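Peptide chain release factor subunit 1 (PDB 3AGK) probably directs the termination of protein synthesis at the stop codons UAA, UAG and UGA. Local coordinates at residues Asn140-Ile145 and Ile155-Gly160; Ala161-Leu166 and Gln258-Leu263; Val222-Pro227 and Pro250-Val255; Leu320-Arg325 and Val345-Ala350. One frame throughout, in Å; residues are numbered along the deposited sequence.

Overall arrangement
The N-terminal domain precedes all four contacts. Interaction 1 closes the tight loop of a hairpin, pairing strands 142-149 and 152-159. The chain then continues into strand 162-170, where interaction 2 begins; its partner, helix 259-269, lies over 90 residues further on. Interaction 3 is nested inside that long loop and joins strand 219-226 to the short edge strand at 253-254. These three contacts share one mixed sheet of the middle domain and touch one another. Interaction 4 comes later, in series, and ties strand 316-322 to the end of strand 341-345 in the C-terminal domain. It meets interaction 2 through the Arg162-Glu323 salt bridge, which links the two domains.

Interaction 1: Asn140-Ile145 and Ile155-Gly160; sequences NNAIGI and IGLLKG
Gly160 N and Lys159 CA both lie off one side of the Asn141 amide plane, displaced from its centre and not hydrogen-bonded to it; OD1 of Asn141 is 4.0 Å from Gly160 N. This is the open end of a beta hairpin, strands 142-149 and 152-159, in the middle domain of the release factor. Asn141 CG sits between the backbone N and the carbonyl carbon (chi1 66°), which turns the amide toward the partner strand.

Two antiparallel hydrogen-bonded pairs join the strands. Ile143 and Leu158 exchange both their N-H and C=O groups, each bond 2.8 Å from N to O. Ile145 and Gly156 do likewise, but the Ile145 N-H meets Gly156 O from 50° above the carbonyl plane, a more tilted bond than its mate.

Branched and long aliphatic residues fill the two faces. Ile143, Ile145 and Leu158 share one face, where Ile145 CD1 is 4.3 Å from Leu158 CB and helix 259-269 covers both residues. Leu157 points to the other face, toward Leu213 of helix 188-215. Gly144 also bonds through its backbone to Gly221 and Ile223 on the far side of its strand. Gly160 has a positive phi (56°), which suits glycine as the chain turns into the next strand. Near that end, the methylene CG of Lys159 rests 4.0 Å from Ala142 CB, while Leu157 CD1 lies 3.5 Å from Ile143 O.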
loop_
_atom_site.group_PDB
_atom_site.type_symbol
_atom_site.label_atom_id
_atom_site.label_comp_id
_atom_site.label_asym_id
_atom_site.label_seq_id
_atom_site.Cartn_x
_atom_site.Cartn_y
_atom_site.Cartn_z
ATOM N N ASN A 140 -9.448 0.726 4.347
ATOM C CA ASN A 140 -10.183 -0.117 3.432
ATOM C C ASN A 140 -10.722 0.740 2.298
ATOM O O ASN A 140 -11.928 0.943 2.188
ATOM C CB ASN A 140 -11.330 -0.820 4.158
ATOM C CG ASN A 140 -10.843 -1.877 5.136
ATOM O OD1 ASN A 140 -11.605 -2.358 5.979
ATOM N ND2 ASN A 140 -9.568 -2.249 5.024
ATOM N N ASN A 141 -9.825 1.262 1.467
ATOM C CA ASN A 141 -10.242 2.113 0.358
ATOM C C ASN A 141 -9.602 1.761 -0.986
ATOM O O ASN A 141 -9.442 2.618 -1.850
ATOM C CB ASN A 141 -9.987 3.587 0.690
ATOM C CG ASN A 141 -8.515 3.915 0.814
ATOM O OD1 ASN A 141 -8.156 5.060 1.076
ATOM N ND2 ASN A 141 -7.654 2.919 0.619
ATOM N N ALA A 142 -9.236 0.499 -1.164
ATOM C CA ALA A 142 -8.550 0.089 -2.384
ATOM C C ALA A 142 -9.512 -0.109 -3.564
ATOM O O ALA A 142 -10.621 -0.646 -3.416
ATOM C CB ALA A 142 -7.743 -1.176 -2.134
ATOM N N ILE A 143 -9.065 0.343 -4.727
ATOM C CA ILE A 143 -9.749 0.110 -5.991
ATOM C C ILE A 143 -8.871 -0.717 -6.940
ATOM O O ILE A 143 -7.705 -0.373 -7.182
ATOM C CB ILE A 143 -10.082 1.447 -6.676
ATOM C CG1 ILE A 143 -10.937 2.311 -5.740
ATOM C CG2 ILE A 143 -10.736 1.214 -8.047
ATOM C CD1 ILE A 143 -12.276 1.684 -5.398
ATOM N N GLY A 144 -9.427 -1.815 -7.450
ATOM C CA GLY A 144 -8.769 -2.620 -8.467
ATOM C C GLY A 144 -9.129 -2.057 -9.831
ATOM O O GLY A 144 -10.205 -1.510 -10.025
ATOM N N ILE A 145 -8.208 -2.148 -10.775
ATOM C CA ILE A 145 -8.462 -1.681 -12.133
ATOM C C ILE A 145 -8.005 -2.753 -13.124
ATOM O O ILE A 145 -6.885 -3.279 -13.012
ATOM C CB ILE A 145 -7.720 -0.371 -12.426
ATOM C CG1 ILE A 145 -7.969 0.631 -11.298
ATOM C CG2 ILE A 145 -8.131 0.206 -13.812
ATOM C CD1 ILE A 145 -6.779 1.485 -11.014
ATOM N N ILE A 155 -3.541 -5.108 -15.134
ATOM C CA ILE A 155 -4.201 -5.148 -13.838
ATOM C C ILE A 155 -3.468 -4.195 -12.873
ATOM O O ILE A 155 -2.244 -4.259 -12.731
ATOM C CB ILE A 155 -4.292 -6.587 -13.302
ATOM C CG1 ILE A 155 -4.979 -7.458 -14.353
ATOM C CG2 ILE A 155 -5.063 -6.638 -11.961
ATOM C CD1 ILE A 155 -4.858 -8.925 -14.105
ATOM N N GLY A 156 -4.215 -3.276 -12.254
ATOM C CA GLY A 156 -3.613 -2.279 -11.387
ATOM C C GLY A 156 -4.318 -2.170 -10.049
ATOM O O GLY A 156 -5.360 -2.789 -9.827
ATOM N N LEU A 157 -3.750 -1.365 -9.160
ATOM C CA LEU A 157 -4.289 -1.209 -7.827
ATOM C C LEU A 157 -4.133 0.232 -7.353
ATOM O O LEU A 157 -3.042 0.799 -7.425
ATOM C CB LEU A 157 -3.571 -2.154 -6.868
ATOM C CG LEU A 157 -4.170 -2.165 -5.462
ATOM C CD1 LEU A 157 -5.610 -2.663 -5.485
ATOM C CD2 LEU A 157 -3.314 -3.014 -4.545
ATOM N N LEU A 158 -5.230 0.826 -6.888
ATOM C CA LEU A 158 -5.188 2.179 -6.327
ATOM C C LEU A 158 -5.516 2.174 -4.843
ATOM O O LEU A 158 -6.541 1.614 -4.436
ATOM C CB LEU A 158 -6.178 3.093 -7.044
ATOM C CG LEU A 158 -6.256 4.531 -6.514
ATOM C CD1 LEU A 158 -5.000 5.299 -6.939
ATOM C CD2 LEU A 158 -7.541 5.224 -6.996
ATOM N N LYS A 159 -4.646 2.809 -4.054
ATOM C CA LYS A 159 -4.873 3.060 -2.628
ATOM C C LYS A 159 -4.498 4.500 -2.306
ATOM O O LYS A 159 -3.330 4.880 -2.387
ATOM C CB LYS A 159 -4.005 2.157 -1.762
ATOM C CG LYS A 159 -4.183 0.680 -1.993
ATOM C CD LYS A 159 -3.281 -0.092 -1.041
ATOM C CE LYS A 159 -3.272 -1.585 -1.348
ATOM N NZ LYS A 159 -2.318 -2.323 -0.471
ATOM N N GLY A 160 -5.477 5.302 -1.913
ATOM C CA GLY A 160 -5.238 6.721 -1.702
ATOM C C GLY A 160 -4.675 7.295 -2.988
ATOM O O GLY A 160 -5.266 7.138 -4.054
#

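Interaction 2: Ala161-Leu166 and Gln258-Leu263; sequences ARLEVL and QGLQGL
Val165 sets its CG2 methyl against two leucines one turn apart on the helix, 3.4 Å from Leu260 CD2 and 3.5 Å from Leu263 CD1. The first is tighter than an ordinary van der Waals contact. CG2 takes part because it lies opposite the carbonyl carbon and next to the backbone N of Val165, whereas CG1 occupies the position anti to N (chi1 166°). Leu263 meets this valine at about a right angle, and its CD1 also comes 3.5 Å from Glu164 O.

Two residues back along the strand, Leu163 uses CD2, which lies 3.9 Å from Leu263 CB and 4.2 Å from Leu260 CD1. Beta-branched and long aliphatic residues suit a surface on which nothing polar is shared: no hydrogen bond crosses between the segments. Ile145 on the neighbouring strand 142-149 touches both Leu163 and Leu263, continuing the same apolar layer.

Gly259 has a positive phi (64°), which glycine accepts readily, and its N-H bonds to Thr154 OG1. Leu163 and Leu263 are buried, whereas Leu260 is exposed at the margin. The axes of 162-166 and 259-263 lie 8.1 Å apart at 132°, typical of a helix across one face of an alpha/beta sheet.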
loop_
_atom_site.group_PDB
_atom_site.type_symbol
_atom_site.label_atom_id
_atom_site.label_comp_id
_atom_site.label_asym_id
_atom_site.label_seq_id
_atom_site.Cartn_x
_atom_site.Cartn_y
_atom_site.Cartn_z
ATOM N N ALA A 161 -3.516 7.933 -2.899
ATOM C CA ALA A 161 -2.863 8.491 -4.079
ATOM C C ALA A 161 -1.830 7.555 -4.756
ATOM O O ALA A 161 -1.184 7.940 -5.725
ATOM C CB ALA A 161 -2.223 9.865 -3.735
ATOM N N ARG A 162 -1.680 6.333 -4.256
ATOM C CA ARG A 162 -0.718 5.380 -4.836
ATOM C C ARG A 162 -1.342 4.471 -5.889
ATOM O O ARG A 162 -2.203 3.650 -5.573
ATOM C CB ARG A 162 -0.098 4.504 -3.746
ATOM C CG ARG A 162 0.408 5.303 -2.561
ATOM C CD ARG A 162 1.146 4.423 -1.576
ATOM N NE ARG A 162 1.758 5.198 -0.497
ATOM C CZ ARG A 162 2.747 6.069 -0.670
ATOM N NH1 ARG A 162 3.234 6.297 -1.884
ATOM N NH2 ARG A 162 3.245 6.720 0.373
ATOM N N LEU A 163 -0.890 4.619 -7.133
ATOM C CA LEU A 163 -1.356 3.797 -8.246
ATOM C C LEU A 163 -0.213 2.954 -8.794
ATOM O O LEU A 163 0.854 3.479 -9.113
ATOM C CB LEU A 163 -1.880 4.679 -9.361
ATOM C CG LEU A 163 -2.426 4.004 -10.606
ATOM C CD1 LEU A 163 -3.688 3.181 -10.290
ATOM C CD2 LEU A 163 -2.736 5.105 -11.596
ATOM N N GLU A 164 -0.448 1.651 -8.916
ATOM C CA GLU A 164 0.585 0.728 -9.356
ATOM C C GLU A 164 0.053 -0.339 -10.314
ATOM O O GLU A 164 -1.133 -0.733 -10.268
ATOM C CB GLU A 164 1.247 0.056 -8.150
ATOM C CG GLU A 164 0.293 -0.797 -7.317
ATOM C CD GLU A 164 0.988 -1.496 -6.151
ATOM O OE1 GLU A 164 2.227 -1.648 -6.191
ATOM O OE2 GLU A 164 0.296 -1.902 -5.195
ATOM N N VAL A 165 0.946 -0.785 -11.192
ATOM C CA VAL A 165 0.677 -1.888 -12.095
ATOM C C VAL A 165 0.965 -3.175 -11.334
ATOM O O VAL A 165 2.042 -3.317 -10.771
ATOM C CB VAL A 165 1.589 -1.816 -13.329
ATOM C CG1 VAL A 165 1.557 -3.139 -14.096
ATOM C CG2 VAL A 165 1.177 -0.671 -14.229
ATOM N N LEU A 166 -0.001 -4.092 -11.284
ATOM C CA LEU A 166 0.198 -5.386 -10.625
ATOM C C LEU A 166 0.665 -6.428 -11.628
ATOM O O LEU A 166 1.504 -7.258 -11.314
ATOM C CB LEU A 166 -1.078 -5.882 -9.935
ATOM C CG LEU A 166 -1.538 -5.055 -8.737
ATOM C CD1 LEU A 166 -2.732 -5.694 -8.045
ATOM C CD2 LEU A 166 -0.379 -4.845 -7.749
ATOM N N GLN A 258 -2.581 1.244 -22.183
ATOM C CA GLN A 258 -2.360 0.173 -21.226
ATOM C C GLN A 258 -1.258 0.632 -20.293
ATOM O O GLN A 258 -0.832 1.780 -20.367
ATOM C CB GLN A 258 -1.940 -1.117 -21.958
ATOM C CG GLN A 258 -3.046 -1.739 -22.798
ATOM C CD GLN A 258 -3.897 -2.733 -22.024
ATOM O OE1 GLN A 258 -3.574 -3.090 -20.893
ATOM N NE2 GLN A 258 -4.981 -3.202 -22.641
ATOM N N GLY A 259 -0.798 -0.247 -19.407
ATOM C CA GLY A 259 0.255 0.114 -18.474
ATOM C C GLY A 259 -0.143 1.219 -17.500
ATOM O O GLY A 259 -1.324 1.561 -17.370
ATOM N N LEU A 260 0.848 1.763 -16.803
ATOM C CA LEU A 260 0.636 2.840 -15.844
ATOM C C LEU A 260 -0.202 3.961 -16.442
ATOM O O LEU A 260 -1.116 4.490 -15.797
ATOM C CB LEU A 260 1.978 3.409 -15.397
ATOM C CG LEU A 260 2.227 3.464 -13.894
ATOM C CD1 LEU A 260 0.942 3.815 -13.155
ATOM C CD2 LEU A 260 2.793 2.146 -13.400
ATOM N N GLN A 261 0.121 4.331 -17.675
ATOM C CA GLN A 261 -0.593 5.403 -18.372
ATOM C C GLN A 261 -2.094 5.142 -18.520
ATOM O O GLN A 261 -2.902 6.033 -18.298
ATOM C CB GLN A 261 0.034 5.638 -19.745
ATOM C CG GLN A 261 -0.559 6.782 -20.542
ATOM C CD GLN A 261 0.073 6.901 -21.920
ATOM O OE1 GLN A 261 0.815 6.017 -22.359
ATOM N NE2 GLN A 261 -0.222 7.995 -22.611
ATOM N N GLY A 262 -2.476 3.925 -18.910
ATOM C CA GLY A 262 -3.892 3.610 -19.046
ATOM C C GLY A 262 -4.597 3.565 -17.696
ATOM O O GLY A 262 -5.770 3.923 -17.592
ATOM N N LEU A 263 -3.886 3.093 -16.672
ATOM C CA LEU A 263 -4.409 3.016 -15.309
ATOM C C LEU A 263 -4.768 4.405 -14.790
ATOM O O LEU A 263 -5.843 4.613 -14.199
ATOM C CB LEU A 263 -3.367 2.393 -14.379
ATOM C CG LEU A 263 -3.127 0.888 -14.461
ATOM C CD1 LEU A 263 -2.064 0.468 -13.452
ATOM C CD2 LEU A 263 -4.441 0.139 -14.215
#

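Interaction 3: Val222-Pro227 and Pro250-Val255; sequences VIVAGP and PELVDV
Val224 and Gly226 hold the short strand at 253-254 by backbone hydrogen bonds. Val253 N donates to Val224 O at 3.1 Å, and Gly226 N donates to Val253 O at 3.0 Å with a more bent N-H...O angle of 145°. A third bond, from Val255 N to Gly226 O, is weak. Ala225 and Val253 thus form a parallel pair at the edge of the mixed sheet. A water bridges the beginning of the contact, accepting from Val224 N and donating to Glu251 O, where the loop at Glu251 stands too far from Val224 for a direct bond.

Apolar contacts follow on both faces. On one, Ala225 CB lies 3.9 Å from Val253 CB and 4.2 Å from Val255 CB; its small methyl also touches Ala266 of helix 259-269. Ile223 CG2 meets Val253 CG2 at 4.0 Å, the two side chains crossing obliquely. On the other, Leu252 directs CD2 toward Val224 CB, near helix 230-236.

Backbone shape and charge finish the account. Gly226 has a phi of 152°, where a CB would run into the preceding carbonyl, so glycine suits the site. Pro227 has no N-H to offer, and its N stands 2.9 Å from Val255 O without a hydrogen bond. Lys231 NZ pairs with Asp254 OD1 in a salt bridge and donates a hydrogen bond to Gly226 O.

By chain order this is a beta-alpha-beta crossover, from strand 219-226 through helices 230-236 and 242-245 to the parallel strand. The chemistry implies a short edge strand held mainly by two sound backbone bonds and apolar contacts: Ala225, Val253 and Val255 pack against helix 259-269, while Asp254 stays exposed.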
loop_
_atom_site.group_PDB
_atom_site.type_symbol
_atom_site.label_atom_id
_atom_site.label_comp_id
_atom_site.label_asym_id
_atom_site.label_seq_id
_atom_site.Cartn_x
_atom_site.Cartn_y
_atom_site.Cartn_z
ATOM N N VAL A 222 -13.934 -2.241 -8.298
ATOM C CA VAL A 222 -13.095 -2.571 -9.449
ATOM C C VAL A 222 -13.544 -1.752 -10.629
ATOM O O VAL A 222 -14.732 -1.689 -10.942
ATOM C CB VAL A 222 -13.175 -4.070 -9.812
ATOM C CG1 VAL A 222 -12.321 -4.385 -11.070
ATOM C CG2 VAL A 222 -12.741 -4.920 -8.611
ATOM N N ILE A 223 -12.599 -1.084 -11.267
ATOM C CA ILE A 223 -12.903 -0.371 -12.492
ATOM C C ILE A 223 -12.477 -1.258 -13.648
ATOM O O ILE A 223 -11.343 -1.769 -13.675
ATOM C CB ILE A 223 -12.132 0.954 -12.566
ATOM C CG1 ILE A 223 -12.622 1.922 -11.482
ATOM C CG2 ILE A 223 -12.288 1.583 -13.951
ATOM C CD1 ILE A 223 -11.685 3.104 -11.259
ATOM N N VAL A 224 -13.378 -1.465 -14.596
ATOM C CA VAL A 224 -12.966 -2.117 -15.837
ATOM C C VAL A 224 -12.943 -1.049 -16.934
ATOM O O VAL A 224 -13.919 -0.335 -17.127
ATOM C CB VAL A 224 -13.870 -3.335 -16.231
ATOM C CG1 VAL A 224 -13.423 -3.933 -17.583
ATOM C CG2 VAL A 224 -13.842 -4.384 -15.147
ATOM N N ALA A 225 -11.808 -0.933 -17.620
ATOM C CA ALA A 225 -11.616 0.070 -18.668
ATOM C C ALA A 225 -10.988 -0.562 -19.901
ATOM O O ALA A 225 -10.583 -1.711 -19.878
ATOM C CB ALA A 225 -10.727 1.191 -18.173
ATOM N N GLY A 226 -10.882 0.217 -20.963
ATOM C CA GLY A 226 -10.221 -0.252 -22.161
ATOM C C GLY A 226 -10.779 0.451 -23.378
ATOM O O GLY A 226 -11.803 1.143 -23.298
ATOM N N PRO A 227 -10.109 0.290 -24.517
ATOM C CA PRO A 227 -10.661 0.872 -25.743
ATOM C C PRO A 227 -11.676 -0.067 -26.395
ATOM O O PRO A 227 -11.569 -1.292 -26.269
ATOM C CB PRO A 227 -9.426 1.031 -26.622
ATOM C CG PRO A 227 -8.526 -0.095 -26.190
ATOM C CD PRO A 227 -8.759 -0.272 -24.712
ATOM N N PRO A 250 -20.194 0.753 -11.681
ATOM C CA PRO A 250 -21.332 0.572 -12.588
ATOM C C PRO A 250 -20.965 0.826 -14.047
ATOM O O PRO A 250 -21.431 0.117 -14.928
ATOM C CB PRO A 250 -22.333 1.623 -12.100
ATOM C CG PRO A 250 -21.472 2.691 -11.456
ATOM C CD PRO A 250 -20.340 1.940 -10.817
ATOM N N GLU A 251 -20.116 1.818 -14.290
ATOM C CA GLU A 251 -19.854 2.304 -15.639
ATOM C C GLU A 251 -18.486 1.840 -16.129
ATOM O O GLU A 251 -17.490 1.941 -15.412
ATOM C CB GLU A 251 -19.911 3.838 -15.650
ATOM C CG GLU A 251 -20.280 4.465 -16.982
ATOM C CD GLU A 251 -21.751 4.841 -17.075
ATOM O OE1 GLU A 251 -22.594 4.121 -16.496
ATOM O OE2 GLU A 251 -22.063 5.855 -17.738
ATOM N N LEU A 252 -18.446 1.334 -17.356
ATOM C CA LEU A 252 -17.200 0.932 -17.979
ATOM C C LEU A 252 -16.509 2.181 -18.483
ATOM O O LEU A 252 -17.172 3.092 -18.970
ATOM C CB LEU A 252 -17.477 -0.006 -19.155
ATOM C CG LEU A 252 -18.183 -1.317 -18.812
ATOM C CD1 LEU A 252 -18.284 -2.196 -20.034
ATOM C CD2 LEU A 252 -17.452 -2.051 -17.702
ATOM N N VAL A 253 -15.182 2.215 -18.403
ATOM C CA VAL A 253 -14.445 3.434 -18.740
ATOM C C VAL A 253 -13.637 3.306 -20.020
ATOM O O VAL A 253 -12.826 2.395 -20.145
ATOM C CB VAL A 253 -13.479 3.826 -17.598
ATOM C CG1 VAL A 253 -12.634 5.022 -17.997
ATOM C CG2 VAL A 253 -14.256 4.082 -16.303
ATOM N N ASP A 254 -13.863 4.224 -20.960
ATOM C CA ASP A 254 -13.129 4.254 -22.222
ATOM C C ASP A 254 -11.759 4.858 -22.032
ATOM O O ASP A 254 -11.613 5.994 -21.596
ATOM C CB ASP A 254 -13.900 5.029 -23.288
ATOM C CG ASP A 254 -15.237 4.398 -23.590
ATOM O OD1 ASP A 254 -15.242 3.342 -24.272
ATOM O OD2 ASP A 254 -16.269 4.935 -23.121
ATOM N N VAL A 255 -10.750 4.079 -22.367
ATOM C CA VAL A 255 -9.377 4.467 -22.149
ATOM C C VAL A 255 -8.593 3.944 -23.340
ATOM O O VAL A 255 -8.897 2.880 -23.868
ATOM C CB VAL A 255 -8.903 3.837 -20.833
ATOM C CG1 VAL A 255 -7.499 3.371 -20.912
ATOM C CG2 VAL A 255 -9.131 4.798 -19.677
HETATM O O HOH W 1 -16.021 -0.253 -14.336
#

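Interaction 4: Leu320-Arg325 and Val345-Ala350; sequences LIHESR and VPESLA
Glu323 extends alongside the end of strand 341-345, starting with CB, which is 3.7 Å from Val345 O. This is the parallel pairing at the edge of the mixed sheet in the C-terminal domain, which is related to the Pelota family. CG lies between the backbone N and the carbonyl carbon (chi1 72°) and passes the same oxygen; CD comes 3.4 Å from Glu347 N. At the tip, OE1 accepts the Glu347 N-H at 2.6 Å from 39° above the carboxylate plane, while OE2 makes a salt bridge to Arg162 of the middle domain. A glutamate suits this place because a carboxylate can accept this N-H and still face Arg162; with an alanine here, the Glu347 N-H would probably lose its acceptor and Arg162 its counter-charge.

The backbone does the pairing: Val345 N gives its hydrogen to Ile321 O (2.7 Å) and Glu323 N to Val345 O (3.0 Å). Val345, beta-branched and buried, presents CG2 to Leu320 CD2. Each strand then leads into a type I turn, His322-Arg325 and Pro346-Leu349. His322 ND1 accepts the Ser324 N-H, Val345 O lies over one face of the ring, and a water at the ring's edge is 2.8 Å from His322 NE2.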
loop_
_atom_site.group_PDB
_atom_site.type_symbol
_atom_site.label_atom_id
_atom_site.label_comp_id
_atom_site.label_asym_id
_atom_site.label_seq_id
_atom_site.Cartn_x
_atom_site.Cartn_y
_atom_site.Cartn_z
ATOM N N LEU A 320 1.703 21.804 -2.241
ATOM C CA LEU A 320 2.088 20.519 -2.823
ATOM C C LEU A 320 3.418 20.107 -2.234
ATOM O O LEU A 320 4.407 20.837 -2.371
ATOM C CB LEU A 320 2.231 20.629 -4.336
ATOM C CG LEU A 320 0.969 20.870 -5.151
ATOM C CD1 LEU A 320 1.229 21.877 -6.242
ATOM C CD2 LEU A 320 0.520 19.564 -5.740
ATOM N N ILE A 321 3.441 18.951 -1.573
ATOM C CA ILE A 321 4.656 18.491 -0.902
ATOM C C ILE A 321 5.023 17.079 -1.308
ATOM O O ILE A 321 4.261 16.140 -1.065
ATOM C CB ILE A 321 4.507 18.511 0.628
ATOM C CG1 ILE A 321 3.782 19.779 1.083
ATOM C CG2 ILE A 321 5.881 18.375 1.305
ATOM C CD1 ILE A 321 3.437 19.770 2.554
ATOM N N HIS A 322 6.194 16.930 -1.919
ATOM C CA HIS A 322 6.712 15.609 -2.282
ATOM C C HIS A 322 6.973 14.764 -1.026
ATOM O O HIS A 322 7.598 15.220 -0.072
ATOM C CB HIS A 322 7.993 15.747 -3.124
ATOM C CG HIS A 322 8.382 14.495 -3.854
ATOM N ND1 HIS A 322 9.019 13.439 -3.238
ATOM C CD2 HIS A 322 8.245 14.146 -5.157
ATOM C CE1 HIS A 322 9.243 12.486 -4.127
ATOM N NE2 HIS A 322 8.783 12.894 -5.300
ATOM N N GLU A 323 6.500 13.525 -1.038
ATOM C CA GLU A 323 6.564 12.670 0.142
ATOM C C GLU A 323 7.986 12.324 0.622
ATOM O O GLU A 323 8.175 11.899 1.761
ATOM C CB GLU A 323 5.794 11.376 -0.115
ATOM C CG GLU A 323 6.500 10.444 -1.074
ATOM C CD GLU A 323 5.765 9.128 -1.236
ATOM O OE1 GLU A 323 5.937 8.468 -2.284
ATOM O OE2 GLU A 323 5.003 8.760 -0.315
ATOM N N SER A 324 8.987 12.494 -0.230
ATOM C CA SER A 324 10.356 12.181 0.191
ATOM C C SER A 324 11.025 13.302 1.002
ATOM O O SER A 324 12.161 13.156 1.454
ATOM C CB SER A 324 11.231 11.772 -1.002
ATOM O OG SER A 324 11.582 12.891 -1.800
ATOM N N ARG A 325 10.326 14.414 1.192
ATOM C CA ARG A 325 10.850 15.487 2.030
ATOM C C ARG A 325 10.826 15.127 3.510
ATOM O O ARG A 325 9.787 14.777 4.067
ATOM C CB ARG A 325 10.089 16.793 1.796
ATOM C CG ARG A 325 10.553 17.529 0.562
ATOM C CD ARG A 325 9.821 18.827 0.398
ATOM N NE ARG A 325 10.724 19.902 0.001
ATOM C CZ ARG A 325 11.430 20.628 0.853
ATOM N NH1 ARG A 325 11.340 20.389 2.147
ATOM N NH2 ARG A 325 12.219 21.592 0.416
ATOM N N VAL A 345 2.521 14.724 -2.648
ATOM C CA VAL A 345 2.828 14.156 -3.950
ATOM C C VAL A 345 3.599 12.845 -3.811
ATOM O O VAL A 345 4.750 12.837 -3.369
ATOM C CB VAL A 345 3.622 15.137 -4.823
ATOM C CG1 VAL A 345 4.039 14.466 -6.143
ATOM C CG2 VAL A 345 2.805 16.414 -5.061
ATOM N N PRO A 346 2.961 11.722 -4.189
ATOM C CA PRO A 346 3.647 10.441 -4.006
ATOM C C PRO A 346 4.778 10.303 -5.016
ATOM O O PRO A 346 4.727 10.904 -6.092
ATOM C CB PRO A 346 2.541 9.416 -4.277
ATOM C CG PRO A 346 1.625 10.111 -5.243
ATOM C CD PRO A 346 1.634 11.553 -4.816
ATOM N N GLU A 347 5.790 9.522 -4.654
ATOM C CA GLU A 347 6.953 9.279 -5.498
ATOM C C GLU A 347 6.543 8.642 -6.827
ATOM O O GLU A 347 7.241 8.775 -7.839
ATOM C CB GLU A 347 7.926 8.367 -4.752
ATOM C CG GLU A 347 9.348 8.381 -5.266
ATOM C CD GLU A 347 10.056 7.058 -5.015
ATOM O OE1 GLU A 347 9.404 6.003 -5.167
ATOM O OE2 GLU A 347 11.259 7.072 -4.672
ATOM N N SER A 348 5.401 7.953 -6.814
ATOM C CA SER A 348 4.893 7.228 -7.984
ATOM C C SER A 348 4.092 8.101 -8.951
ATOM O O SER A 348 3.757 7.682 -10.062
ATOM C CB SER A 348 4.036 6.045 -7.533
ATOM O OG SER A 348 3.147 6.421 -6.496
ATOM N N LEU A 349 3.759 9.310 -8.518
ATOM C CA LEU A 349 3.059 10.239 -9.388
ATOM C C LEU A 349 3.944 10.546 -10.600
ATOM O O LEU A 349 5.172 10.677 -10.477
ATOM C CB LEU A 349 2.713 11.503 -8.605
ATOM C CG LEU A 349 1.415 12.233 -8.928
ATOM C CD1 LEU A 349 1.537 12.865 -10.284
ATOM C CD2 LEU A 349 0.198 11.296 -8.851
ATOM N N ALA A 350 3.331 10.645 -11.773
ATOM C CA ALA A 350 4.105 10.774 -13.010
ATOM C C ALA A 350 5.110 11.935 -12.974
ATOM O O ALA A 350 6.280 11.769 -13.340
ATOM C CB ALA A 350 3.173 10.914 -14.200
HETATM O O HOH W 2 9.659 11.264 -7.397
#